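Local coordinates for carboxysome shell vertex protein CcmL (PDB 4JW0) that probably forms, as a homopentamer, the vertices of the carboxysome shell, the polyhedral compartment in which cyanobacteria sequester RuBisCO, at residues R5-V10 with A49-W54; E53-S58 with I79-T84; S61-V66 with D75-G80. One frame throughout, in Å; residues are numbered along the deposited sequence.

Contact 1 (R5-V10 with A49-W54)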
# COMPACT_ATOMS: atom_id res chain seq x y z
N ARG A 5 -14.49 -0.21 13.13
CA ARG A 5 -15.66 -0.61 13.91
C ARG A 5 -16.33 -1.78 13.19
O ARG A 5 -16.50 -1.75 11.97
CB ARG A 5 -16.60 0.59 14.04
CG ARG A 5 -17.99 0.29 14.58
CD ARG A 5 -18.75 1.59 14.82
NE ARG A 5 -19.39 2.12 13.61
CZ ARG A 5 -20.69 2.39 13.48
NH1 ARG A 5 -21.53 2.19 14.50
NH2 ARG A 5 -21.17 2.87 12.34
N VAL A 6 -16.66 -2.84 13.93
CA VAL A 6 -17.23 -4.02 13.31
C VAL A 6 -18.68 -3.75 12.92
O VAL A 6 -19.50 -3.41 13.77
CB VAL A 6 -17.19 -5.25 14.24
CG1 VAL A 6 -17.81 -6.45 13.55
CG2 VAL A 6 -15.76 -5.56 14.67
N ARG A 7 -18.98 -3.91 11.63
CA ARG A 7 -20.33 -3.63 11.13
C ARG A 7 -21.08 -4.89 10.69
O ARG A 7 -22.30 -4.87 10.60
CB ARG A 7 -20.27 -2.65 9.96
CG ARG A 7 -19.80 -1.26 10.33
CD ARG A 7 -20.93 -0.38 10.85
NE ARG A 7 -21.54 -0.87 12.08
CZ ARG A 7 -22.84 -1.10 12.26
NH1 ARG A 7 -23.71 -0.88 11.28
NH2 ARG A 7 -23.28 -1.55 13.43
N GLY A 8 -20.36 -5.97 10.41
CA GLY A 8 -21.01 -7.18 9.96
C GLY A 8 -20.04 -8.23 9.46
O GLY A 8 -18.85 -8.18 9.75
N THR A 9 -20.56 -9.17 8.68
CA THR A 9 -19.78 -10.30 8.20
C THR A 9 -20.00 -10.50 6.71
O THR A 9 -21.04 -10.12 6.17
CB THR A 9 -20.14 -11.60 8.93
OG1 THR A 9 -21.44 -12.04 8.52
CG2 THR A 9 -20.12 -11.40 10.43
N VAL A 10 -19.02 -11.11 6.07
CA VAL A 10 -19.11 -11.44 4.66
C VAL A 10 -18.95 -12.94 4.53
O VAL A 10 -18.03 -13.53 5.11
CB VAL A 10 -18.01 -10.73 3.85
CG1 VAL A 10 -18.00 -11.21 2.41
CG2 VAL A 10 -18.20 -9.21 3.91
N ALA A 49 -14.30 -10.70 17.27
CA ALA A 49 -14.87 -9.40 17.57
C ALA A 49 -16.34 -9.34 17.18
O ALA A 49 -16.74 -9.85 16.13
CB ALA A 49 -14.10 -8.30 16.84
N GLY A 50 -17.14 -8.72 18.04
CA GLY A 50 -18.57 -8.60 17.82
C GLY A 50 -18.99 -7.25 17.26
O GLY A 50 -18.22 -6.30 17.21
N LEU A 51 -20.25 -7.19 16.83
CA LEU A 51 -20.81 -5.98 16.27
C LEU A 51 -20.53 -4.74 17.11
O LEU A 51 -20.67 -4.76 18.33
CB LEU A 51 -22.32 -6.15 16.13
CG LEU A 51 -23.01 -5.32 15.04
CD1 LEU A 51 -22.78 -5.96 13.68
CD2 LEU A 51 -24.49 -5.19 15.36
N ASP A 52 -20.12 -3.66 16.44
CA ASP A 52 -19.88 -2.35 17.04
C ASP A 52 -18.62 -2.24 17.90
O ASP A 52 -18.28 -1.15 18.37
CB ASP A 52 -21.11 -1.87 17.82
CG ASP A 52 -22.25 -1.43 16.91
OD1 ASP A 52 -21.98 -1.04 15.76
OD2 ASP A 52 -23.42 -1.48 17.35
N GLU A 53 -17.91 -3.34 18.09
CA GLU A 53 -16.64 -3.27 18.80
C GLU A 53 -15.60 -2.54 17.97
O GLU A 53 -15.62 -2.61 16.74
CB GLU A 53 -16.16 -4.68 19.16
CG GLU A 53 -17.00 -5.35 20.24
CD GLU A 53 -16.32 -6.57 20.83
OE1 GLU A 53 -16.12 -7.56 20.10
OE2 GLU A 53 -15.99 -6.54 22.03
N TRP A 54 -14.70 -1.83 18.63
CA TRP A 54 -13.58 -1.19 17.95
C TRP A 54 -12.43 -2.18 17.90
O TRP A 54 -12.14 -2.84 18.89
CB TRP A 54 -13.13 0.07 18.68
CG TRP A 54 -13.97 1.28 18.41
CD1 TRP A 54 -15.27 1.31 18.01
CD2 TRP A 54 -13.56 2.65 18.52
NE1 TRP A 54 -15.70 2.61 17.87
CE2 TRP A 54 -14.66 3.45 18.18
CE3 TRP A 54 -12.36 3.27 18.88
CZ2 TRP A 54 -14.60 4.84 18.18
CZ3 TRP A 54 -12.30 4.65 18.88
CH2 TRP A 54 -13.42 5.42 18.54

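Contact 2 (E53-S58 with I79-T84)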
# COMPACT_ATOMS: atom_id res chain seq x y z
N GLU A 53 -17.91 -3.34 18.09
CA GLU A 53 -16.64 -3.27 18.80
C GLU A 53 -15.60 -2.54 17.97
O GLU A 53 -15.62 -2.61 16.74
CB GLU A 53 -16.16 -4.68 19.16
CG GLU A 53 -17.00 -5.35 20.24
CD GLU A 53 -16.32 -6.57 20.83
OE1 GLU A 53 -16.12 -7.56 20.10
OE2 GLU A 53 -15.99 -6.54 22.03
N TRP A 54 -14.70 -1.83 18.63
CA TRP A 54 -13.58 -1.19 17.95
C TRP A 54 -12.43 -2.18 17.90
O TRP A 54 -12.14 -2.84 18.89
CB TRP A 54 -13.13 0.07 18.68
CG TRP A 54 -13.97 1.28 18.41
CD1 TRP A 54 -15.27 1.31 18.01
CD2 TRP A 54 -13.56 2.65 18.52
NE1 TRP A 54 -15.70 2.61 17.87
CE2 TRP A 54 -14.66 3.45 18.18
CE3 TRP A 54 -12.36 3.27 18.88
CZ2 TRP A 54 -14.60 4.84 18.18
CZ3 TRP A 54 -12.30 4.65 18.88
CH2 TRP A 54 -13.42 5.42 18.54
N VAL A 55 -11.78 -2.27 16.75
CA VAL A 55 -10.62 -3.14 16.61
C VAL A 55 -9.45 -2.40 16.00
O VAL A 55 -9.61 -1.40 15.30
CB VAL A 55 -10.94 -4.37 15.73
CG1 VAL A 55 -12.09 -5.17 16.32
CG2 VAL A 55 -11.26 -3.94 14.30
N LEU A 56 -8.25 -2.90 16.28
CA LEU A 56 -7.08 -2.54 15.50
C LEU A 56 -6.93 -3.57 14.40
O LEU A 56 -7.11 -4.77 14.65
CB LEU A 56 -5.81 -2.56 16.36
CG LEU A 56 -5.56 -1.41 17.33
CD1 LEU A 56 -4.29 -1.74 18.13
CD2 LEU A 56 -5.42 -0.08 16.61
N PHE A 57 -6.61 -3.12 13.19
CA PHE A 57 -6.37 -4.05 12.11
C PHE A 57 -5.17 -3.63 11.28
O PHE A 57 -4.84 -2.44 11.20
CB PHE A 57 -7.61 -4.26 11.24
CG PHE A 57 -7.96 -3.08 10.37
CD1 PHE A 57 -8.71 -2.03 10.87
CD2 PHE A 57 -7.58 -3.05 9.03
CE1 PHE A 57 -9.05 -0.95 10.07
CE2 PHE A 57 -7.92 -1.98 8.22
CZ PHE A 57 -8.66 -0.92 8.74
N SER A 58 -4.51 -4.62 10.71
CA SER A 58 -3.33 -4.41 9.88
C SER A 58 -3.64 -4.83 8.47
O SER A 58 -4.53 -5.66 8.24
CB SER A 58 -2.16 -5.23 10.41
OG SER A 58 -1.76 -4.76 11.67
N ILE A 79 -6.24 -7.60 14.68
CA ILE A 79 -5.19 -8.00 15.60
C ILE A 79 -5.58 -7.79 17.06
O ILE A 79 -4.96 -8.37 17.95
CB ILE A 79 -3.86 -7.30 15.30
CG1 ILE A 79 -3.94 -5.80 15.58
CG2 ILE A 79 -3.46 -7.57 13.85
CD1 ILE A 79 -2.63 -5.08 15.39
N GLY A 80 -6.60 -6.97 17.32
CA GLY A 80 -7.05 -6.77 18.68
C GLY A 80 -8.34 -6.01 18.82
O GLY A 80 -8.67 -5.15 18.02
N ILE A 81 -9.10 -6.36 19.87
CA ILE A 81 -10.24 -5.57 20.27
C ILE A 81 -9.74 -4.45 21.18
O ILE A 81 -9.00 -4.68 22.13
CB ILE A 81 -11.28 -6.43 21.01
CG1 ILE A 81 -11.85 -7.47 20.06
CG2 ILE A 81 -12.40 -5.54 21.58
CD1 ILE A 81 -12.57 -8.63 20.75
N ILE A 82 -10.14 -3.22 20.87
CA ILE A 82 -9.66 -2.06 21.60
C ILE A 82 -10.47 -1.85 22.87
O ILE A 82 -11.70 -1.84 22.84
CB ILE A 82 -9.72 -0.80 20.73
CG1 ILE A 82 -8.66 -0.87 19.63
CG2 ILE A 82 -9.52 0.44 21.57
CD1 ILE A 82 -8.83 0.16 18.54
N ASP A 83 -9.77 -1.68 23.99
CA ASP A 83 -10.40 -1.38 25.27
C ASP A 83 -10.46 0.13 25.47
O ASP A 83 -11.50 0.67 25.85
CB ASP A 83 -9.62 -2.03 26.41
CG ASP A 83 -9.68 -3.54 26.39
OD1 ASP A 83 -10.72 -4.08 25.94
OD2 ASP A 83 -8.70 -4.18 26.80
N THR A 84 -9.34 0.80 25.23
CA THR A 84 -9.28 2.25 25.38
C THR A 84 -8.44 2.92 24.31
O THR A 84 -7.46 2.35 23.82
CB THR A 84 -8.66 2.65 26.74
OG1 THR A 84 -7.38 2.02 26.88
CG2 THR A 84 -9.55 2.23 27.90
O HOH W 1 -14.15 -2.12 21.56

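Contact 3 (S61-V66 with D75-G80)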
# COMPACT_ATOMS: atom_id res chain seq x y z
N SER A 61 1.04 -8.05 4.08
CA SER A 61 1.57 -9.34 4.48
C SER A 61 1.52 -9.58 5.99
O SER A 61 1.64 -10.72 6.45
CB SER A 61 3.00 -9.53 3.96
OG SER A 61 3.86 -8.52 4.43
N ALA A 62 1.31 -8.51 6.76
CA ALA A 62 1.03 -8.64 8.19
C ALA A 62 -0.08 -9.66 8.44
O ALA A 62 -0.07 -10.35 9.46
CB ALA A 62 0.63 -7.29 8.78
N ALA A 63 -1.04 -9.74 7.53
CA ALA A 63 -2.20 -10.61 7.75
C ALA A 63 -1.84 -12.09 7.68
O ALA A 63 -2.61 -12.94 8.12
CB ALA A 63 -3.30 -10.29 6.76
N ARG A 64 -0.67 -12.40 7.13
CA ARG A 64 -0.24 -13.78 6.99
C ARG A 64 0.59 -14.25 8.19
O ARG A 64 1.01 -15.40 8.22
CB ARG A 64 0.57 -13.96 5.70
CG ARG A 64 -0.18 -13.55 4.44
CD ARG A 64 0.41 -14.19 3.19
NE ARG A 64 1.86 -14.00 3.04
CZ ARG A 64 2.44 -13.01 2.36
NH1 ARG A 64 1.71 -12.08 1.76
NH2 ARG A 64 3.76 -12.95 2.28
N GLN A 65 0.81 -13.39 9.18
CA GLN A 65 1.75 -13.72 10.25
C GLN A 65 1.15 -14.53 11.40
O GLN A 65 1.88 -15.03 12.25
CB GLN A 65 2.41 -12.46 10.79
CG GLN A 65 3.09 -11.63 9.72
CD GLN A 65 4.02 -12.46 8.87
OE1 GLN A 65 4.83 -13.23 9.38
NE2 GLN A 65 3.90 -12.31 7.55
N VAL A 66 -0.18 -14.65 11.44
CA VAL A 66 -0.82 -15.41 12.51
C VAL A 66 -0.91 -16.89 12.17
O VAL A 66 -0.96 -17.26 11.00
CB VAL A 66 -2.22 -14.87 12.85
CG1 VAL A 66 -2.12 -13.42 13.34
CG2 VAL A 66 -3.14 -14.98 11.65
N ASP A 75 -5.06 -10.05 3.10
CA ASP A 75 -4.32 -8.79 3.16
C ASP A 75 -4.85 -7.84 4.23
O ASP A 75 -4.50 -6.65 4.24
CB ASP A 75 -4.36 -8.10 1.79
CG ASP A 75 -5.74 -7.58 1.45
OD1 ASP A 75 -6.71 -8.01 2.11
OD2 ASP A 75 -5.86 -6.74 0.53
N ALA A 76 -5.71 -8.35 5.11
CA ALA A 76 -6.20 -7.56 6.23
C ALA A 76 -6.56 -8.49 7.37
O ALA A 76 -7.18 -9.53 7.17
CB ALA A 76 -7.39 -6.72 5.83
N VAL A 77 -6.16 -8.10 8.58
CA VAL A 77 -6.32 -8.95 9.74
C VAL A 77 -6.68 -8.13 10.97
O VAL A 77 -6.11 -7.06 11.21
CB VAL A 77 -5.02 -9.75 10.02
CG1 VAL A 77 -3.86 -8.80 10.31
CG2 VAL A 77 -5.22 -10.72 11.17
N VAL A 78 -7.65 -8.62 11.74
CA VAL A 78 -7.97 -8.04 13.03
C VAL A 78 -6.92 -8.52 14.01
O VAL A 78 -6.71 -9.72 14.16
CB VAL A 78 -9.37 -8.51 13.52
CG1 VAL A 78 -9.64 -8.03 14.94
CG2 VAL A 78 -10.46 -8.04 12.58
N ILE A 79 -6.24 -7.60 14.68
CA ILE A 79 -5.19 -8.00 15.60
C ILE A 79 -5.58 -7.79 17.06
O ILE A 79 -4.96 -8.37 17.95
CB ILE A 79 -3.86 -7.30 15.30
CG1 ILE A 79 -3.94 -5.80 15.58
CG2 ILE A 79 -3.46 -7.57 13.85
CD1 ILE A 79 -2.63 -5.08 15.39
N GLY A 80 -6.60 -6.97 17.32
CA GLY A 80 -7.05 -6.77 18.68
C GLY A 80 -8.34 -6.01 18.82
O GLY A 80 -8.67 -5.15 18.02

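Contact 1 (R5-V10 with A49-W54)
Val-6 is joined to the turn-bearing segment 49-54 by two backbone hydrogen bonds, one from Val-6 N to Glu-53 O (3.0 Å) and one from Asp-52 N to Val-6 O (2.8 Å). Just before it, Arg-5 faces Trp-54 as an antiparallel non-hydrogen-bonded pair, with Arg-5 CA lending a CA-H...O contact to Glu-53 O. Gly-50 to Glu-53 make a type II turn, and Glu-53 folds back so that its OE1 accepts from Gly-50 N at 2.6 Å.

The ionic part centres on Asp-52 OD1. Arg-7 NH2 reaches its syn side at 2.7 Å, in a salt bridge that is also a hydrogen bond, though tilted from the carboxylate plane. Bends at chi2 (-85°) and chi3 (63°) bring the end of Arg-7 back to Asp-52. Arg-5 NH1 lies 3.5 Å from Asp-52 OD1, well out of the Arg-5 guanidinium plane, a purely electrostatic bridge; Arg-5 NH2 is hydrogen-bonded to Gln-28 OE1.

Val-6 CG2 meets the methyl of Ala-49 in an apolar contact, while Leu-51 CD1 packs on the carbonyl oxygen Arg-7 O at 3.3 Å.

One carboxylate oxygen thus serves two arginines. Arg-7 NE lies 3.6 Å above the Arg-5 guanidinium plane, over its centre, a closeness the negative charge probably eases; Arg-7 is also tied to Asp-88 of a neighbouring subunit.

Contact 2 (E53-S58 with I79-T84)
Leu-56 and Ile-82 meet at about a right angle, Ile-82 CD1 lying 3.8 Å from Leu-56 CG. Leu-56 CG and Ile-82 CG1 each stand opposite their own carbonyl carbon (chi1 -71° in Ile-82), and a nearly extended chi2 (167°) carries the isoleucine's terminal methyl across. Ile-79 differs: with chi1 at 68° its CG1 is wedged between backbone N and carbonyl carbon, which sets CG1 3.8 Å from Leu-56 CB and packs CD1 on Ser-58 OG, itself hydrogen-bonded to Pro-73 O of a neighbouring subunit. On the other face, Val-55 pairs with Ile-81, whose CG2 and CD1 brush the carboxylate of Glu-53.

The backbones pair antiparallel. Ile-82 N donates to Trp-54 O (2.8 Å), Leu-56 N to Gly-80 O (2.9 Å) and Ile-79 N to Leu-56 O (3.0 Å). Next to the first of these, a water accepts from Trp-54 N and donates to Ile-82 O. A classic beta bulge sets Ile-79 and Gly-80 opposite Leu-56.

Trp-54 stacks on Tyr-93. Strand 54-59 lies between strands 2-11 and 76-81. The beginning of 76-81 also bonds to strand 39-44, closing the barrel; farther along, Gly-80 and Ile-81 pair with a neighbouring subunit, extending the sheet across that interface.

Contact 3 (S61-V66 with D75-G80)
Ala-63 and Val-77 point their side chains at each other, and this meeting carries most of the contact. The methyl of Ala-63 comes down on the strand beside Val-77, with Ala-63 CB 3.7 Å from Val-77 CB. One branch of the valine does the remaining work: at chi1 61° CG1 sits between its own backbone N and carbonyl carbon, which lays it against the 3-10 backbone, 3.5 Å from Ala-63 CA. The same branch approaches Ala-62 O more loosely, at 4.2 Å.

The alanine methyl also reaches back along the strand, over the peptide that joins Asp-75 to Ala-76. Its CB is 3.5 Å from Ala-76 N, a buried amide nitrogen that has no polar partner in the model. The side chains of Asp-75 and Ala-76 are directed away from segment 61-66, and it is their backbone that receives the methyl.

What presents Ala-63 in this way is a short 3-10 segment. Ser-61 O accepts from Arg-64 N (2.9 Å) and from Gln-65 NE2 (3.0 Å), the two donors arriving from opposite faces of its carbonyl plane. The amide of Gln-65 thereby ties the 3-10 segment to itself on the side remote from Val-77.

Segment 61-66 belongs to the connection between strands 54-59 and 76-81, neighbours in the five-stranded barrel of this OB fold. It packs on the beginning of strand 76-81, where Ala-76 and Val-78 bond through their backbones to Ala-44 of strand 39-44 and Val-77 to Ser-58 of strand 54-59. At the subunit borders, Asp-75 accepts from Met-1 of one neighbouring subunit, while Ala-62 packs on Val-74 of another.

Read together, the three contacts illustrate how chemistry follows position in a small beta fold. Contacts 2 and 3 are buried; contact 1 is only partly so, and it alone of the three has salt bridges between its segments. Contact 2 combines regular strand pairing with aliphatic packing, whereas contact 3 relies on apolar packing without hydrogen bonds or salt bridges between its segments. Contacts 1 and 2 share Glu-53 and Trp-54, and touch where Ala-49 and Val-6 meet Val-55; contacts 2 and 3 share Ile-79 and Gly-80 on strand 76-81. Contacts 1 and 3, with centres about 16 Å apart, lie on opposite sides of the chain's centre. All three also reach neighbouring subunits of the pentamer.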